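Long-range contact in malate dehydrogenase (Picrophilus torridus, PDB 4BGV), which probably catalyses the reversible, NAD-dependent oxidation of malate to oxaloacetate in the tricarboxylic acid cycle: residues A[66-74]-A[106-114]. Numbering follows the deposited sequence. Where two conformers were deposited one is given.
Sequences DESKYAEMK and SVGEAIKKY
Y114, in the last turn of helix 93-114, lays one face of its ring on the backbone of the 3-10 segment 67-73, a worked example of a short 3-10 segment packing on a Rossmann-fold helix, with an aromatic ring laid on its backbone. A71 N lies over the middle of the ring, 3.6 Å above its plane, with Y70 C nearer the rim, while K113 CG lies over the opposite face. Y114 CG stands anti to the carbonyl carbon (chi1 -67°), which sends the ring across the segment: Y114 CD1 comes to 3.4 Å from A71 CA, Y114 CD2 to 3.5 Å from Y70 CB, and the hydroxyl ends beside S68 CA. With an alanine here, the Y70-A71 peptide would probably lose its aromatic cover and a gap would open beside A71. Deeper in, the Y70 ring offers a face to A110, whose CB makes a CH-pi contact 4.2 Å from the centroid, 26° off the normal. The M73 chain, bent at chi3, brings CE to 4.1 Å from I111 CG1, the two side chains crossing at about a right angle; both also touch I79 of the parallel sheet. No direct hydrogen bond joins the segments. Van der Waals packing, of a ring on peptide groups and of apolar side chains on each other, therefore carries the join in the NAD-binding domain, while two waters link E67 OE1 to S106 O and, weakly at A71 O, Y114 O to A71 O.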
loop_
_atom_site.group_PDB
_atom_site.type_symbol
_atom_site.label_atom_id
_atom_site.label_comp_id
_atom_site.label_asym_id
_atom_site.label_seq_id
_atom_site.Cartn_x
_atom_site.Cartn_y
_atom_site.Cartn_z
ATOM N N ASP A 66 18.800 -22.814 -23.835
ATOM C CA ASP A 66 18.349 -24.189 -23.892
ATOM C C ASP A 66 16.921 -24.239 -23.362
ATOM O O ASP A 66 16.637 -23.755 -22.260
ATOM C CB ASP A 66 19.249 -25.108 -23.073
ATOM C CG ASP A 66 19.020 -26.570 -23.395
ATOM O OD1 ASP A 66 17.984 -27.123 -22.964
ATOM O OD2 ASP A 66 19.863 -27.169 -24.095
ATOM N N GLU A 67 16.022 -24.821 -24.144
ATOM C CA GLU A 67 14.614 -24.843 -23.768
ATOM C C GLU A 67 14.302 -25.681 -22.526
ATOM O O GLU A 67 13.249 -25.511 -21.911
ATOM C CB GLU A 67 13.733 -25.235 -24.961
ATOM C CG GLU A 67 13.677 -24.140 -26.021
ATOM C CD GLU A 67 12.337 -24.064 -26.734
ATOM O OE1 GLU A 67 11.467 -24.922 -26.465
ATOM O OE2 GLU A 67 12.153 -23.140 -27.562
ATOM N N SER A 68 15.219 -26.569 -22.142
ATOM C CA SER A 68 15.005 -27.375 -20.946
ATOM C C SER A 68 14.769 -26.506 -19.698
ATOM O O SER A 68 14.092 -26.923 -18.758
ATOM C CB SER A 68 16.176 -28.327 -20.717
ATOM O OG SER A 68 17.370 -27.602 -20.475
ATOM N N LYS A 69 15.319 -25.295 -19.698
ATOM C CA LYS A 69 15.105 -24.366 -18.578
ATOM C C LYS A 69 13.647 -23.962 -18.374
ATOM O O LYS A 69 13.263 -23.547 -17.279
ATOM C CB LYS A 69 15.989 -23.130 -18.721
ATOM C CG LYS A 69 17.437 -23.390 -18.291
ATOM C CD LYS A 69 17.551 -23.389 -16.783
ATOM C CE LYS A 69 18.773 -24.161 -16.329
ATOM N NZ LYS A 69 19.970 -23.811 -17.145
ATOM N N TYR A 70 12.823 -24.079 -19.412
ATOM C CA TYR A 70 11.396 -23.777 -19.261
ATOM C C TYR A 70 10.719 -24.732 -18.277
ATOM O O TYR A 70 9.600 -24.484 -17.844
ATOM C CB TYR A 70 10.672 -23.838 -20.606
ATOM C CG TYR A 70 10.764 -22.580 -21.439
ATOM C CD1 TYR A 70 10.231 -21.382 -20.981
ATOM C CD2 TYR A 70 11.351 -22.598 -22.697
ATOM C CE1 TYR A 70 10.289 -20.236 -21.749
ATOM C CE2 TYR A 70 11.406 -21.457 -23.477
ATOM C CZ TYR A 70 10.876 -20.283 -22.999
ATOM O OH TYR A 70 10.933 -19.143 -23.764
ATOM N N ALA A 71 11.395 -25.829 -17.931
ATOM C CA ALA A 71 10.888 -26.740 -16.898
ATOM C C ALA A 71 10.613 -26.013 -15.576
ATOM O O ALA A 71 9.733 -26.414 -14.810
ATOM C CB ALA A 71 11.861 -27.918 -16.686
ATOM N N GLU A 72 11.356 -24.932 -15.328
ATOM C CA GLU A 72 11.168 -24.100 -14.146
ATOM C C GLU A 72 9.818 -23.364 -14.074
ATOM O O GLU A 72 9.479 -22.797 -13.039
ATOM C CB GLU A 72 12.335 -23.104 -13.991
ATOM C CG GLU A 72 13.695 -23.770 -13.765
ATOM C CD GLU A 72 13.822 -24.378 -12.382
ATOM O OE1 GLU A 72 12.883 -24.212 -11.573
ATOM O OE2 GLU A 72 14.862 -25.016 -12.098
ATOM N N MET A 73 9.036 -23.391 -15.148
ATOM C CA MET A 73 7.690 -22.810 -15.122
ATOM C C MET A 73 6.680 -23.711 -14.425
ATOM O O MET A 73 5.580 -23.270 -14.129
ATOM C CB MET A 73 7.178 -22.509 -16.543
ATOM C CG MET A 73 7.992 -21.467 -17.297
ATOM S SD MET A 73 7.110 -20.917 -18.774
ATOM C CE MET A 73 6.922 -22.440 -19.693
ATOM N N LYS A 74 7.050 -24.969 -14.174
ATOM C CA LYS A 74 6.127 -25.931 -13.572
ATOM C C LYS A 74 5.382 -25.349 -12.374
ATOM O O LYS A 74 5.983 -24.746 -11.478
ATOM C CB LYS A 74 6.860 -27.213 -13.169
ATOM C CG LYS A 74 8.011 -26.998 -12.198
ATOM C CD LYS A 74 8.712 -28.310 -11.868
ATOM C CE LYS A 74 9.910 -28.087 -10.967
ATOM N NZ LYS A 74 10.533 -29.379 -10.575
ATOM N N SER A 106 6.547 -21.475 -30.733
ATOM C CA SER A 106 7.535 -22.180 -29.925
ATOM C C SER A 106 7.327 -21.946 -28.425
ATOM O O SER A 106 7.513 -22.865 -27.624
ATOM C CB SER A 106 8.968 -21.831 -30.349
ATOM O OG SER A 106 9.298 -20.503 -29.990
ATOM N N VAL A 107 6.951 -20.724 -28.042
ATOM C CA VAL A 107 6.617 -20.459 -26.642
ATOM C C VAL A 107 5.428 -21.305 -26.188
ATOM O O VAL A 107 5.467 -21.917 -25.117
ATOM C CB VAL A 107 6.364 -18.957 -26.359
ATOM C CG1 VAL A 107 5.665 -18.768 -25.022
ATOM C CG2 VAL A 107 7.688 -18.187 -26.365
ATOM N N GLY A 108 4.385 -21.362 -27.015
ATOM C CA GLY A 108 3.201 -22.143 -26.685
ATOM C C GLY A 108 3.485 -23.631 -26.582
ATOM O O GLY A 108 2.906 -24.335 -25.744
ATOM N N GLU A 109 4.381 -24.117 -27.438
ATOM C CA GLU A 109 4.814 -25.514 -27.361
ATOM C C GLU A 109 5.562 -25.816 -26.065
ATOM O O GLU A 109 5.365 -26.871 -25.467
ATOM C CB GLU A 109 5.630 -25.907 -28.605
ATOM C CG GLU A 109 4.711 -26.078 -29.829
ATOM C CD GLU A 109 5.439 -26.026 -31.158
ATOM O OE1 GLU A 109 6.673 -25.787 -31.171
ATOM O OE2 GLU A 109 4.765 -26.220 -32.193
ATOM N N ALA A 110 6.409 -24.886 -25.630
ATOM C CA ALA A 110 7.089 -25.023 -24.346
ATOM C C ALA A 110 6.112 -24.983 -23.166
ATOM O O ALA A 110 6.281 -25.709 -22.191
ATOM C CB ALA A 110 8.179 -23.950 -24.183
ATOM N N ILE A 111 5.099 -24.126 -23.247
ATOM C CA ILE A 111 4.082 -24.065 -22.199
ATOM C C ILE A 111 3.294 -25.376 -22.107
ATOM O O ILE A 111 3.029 -25.881 -21.012
ATOM C CB ILE A 111 3.112 -22.876 -22.420
ATOM C CG1 ILE A 111 3.834 -21.541 -22.185
ATOM C CG2 ILE A 111 1.908 -22.998 -21.508
ATOM C CD1 ILE A 111 3.056 -20.307 -22.710
ATOM N N LYS A 112 2.933 -25.930 -23.258
ATOM C CA LYS A 112 2.224 -27.202 -23.290
ATOM C C LYS A 112 3.063 -28.303 -22.654
ATOM O O LYS A 112 2.552 -29.149 -21.923
ATOM C CB LYS A 112 1.884 -27.584 -24.726
ATOM C CG LYS A 112 1.194 -28.936 -24.852
ATOM C CD LYS A 112 0.947 -29.272 -26.308
ATOM C CE LYS A 112 0.035 -30.483 -26.436
ATOM N NZ LYS A 112 -0.449 -30.645 -27.832
ATOM N N LYS A 113 4.360 -28.276 -22.933
ATOM C CA LYS A 113 5.267 -29.303 -22.436
ATOM C C LYS A 113 5.545 -29.180 -20.938
ATOM O O LYS A 113 5.621 -30.190 -20.235
ATOM C CB LYS A 113 6.588 -29.267 -23.204
ATOM C CG LYS A 113 7.616 -30.311 -22.739
ATOM C CD LYS A 113 8.843 -30.275 -23.617
ATOM C CE LYS A 113 9.799 -31.422 -23.302
ATOM N NZ LYS A 113 10.945 -31.401 -24.253
ATOM N N TYR A 114 5.697 -27.956 -20.437
ATOM C CA TYR A 114 6.192 -27.803 -19.068
ATOM C C TYR A 114 5.198 -27.282 -18.031
ATOM O O TYR A 114 5.405 -27.463 -16.824
ATOM C CB TYR A 114 7.434 -26.912 -19.058
ATOM C CG TYR A 114 8.626 -27.523 -19.751
ATOM C CD1 TYR A 114 9.275 -28.632 -19.215
ATOM C CD2 TYR A 114 9.119 -26.984 -20.925
ATOM C CE1 TYR A 114 10.377 -29.189 -19.834
ATOM C CE2 TYR A 114 10.230 -27.541 -21.558
ATOM C CZ TYR A 114 10.850 -28.642 -21.006
ATOM O OH TYR A 114 11.956 -29.200 -21.626
HETATM O O HOH W 1 9.306 -24.749 -27.878
HETATM O O HOH W 2 7.652 -28.732 -15.911
#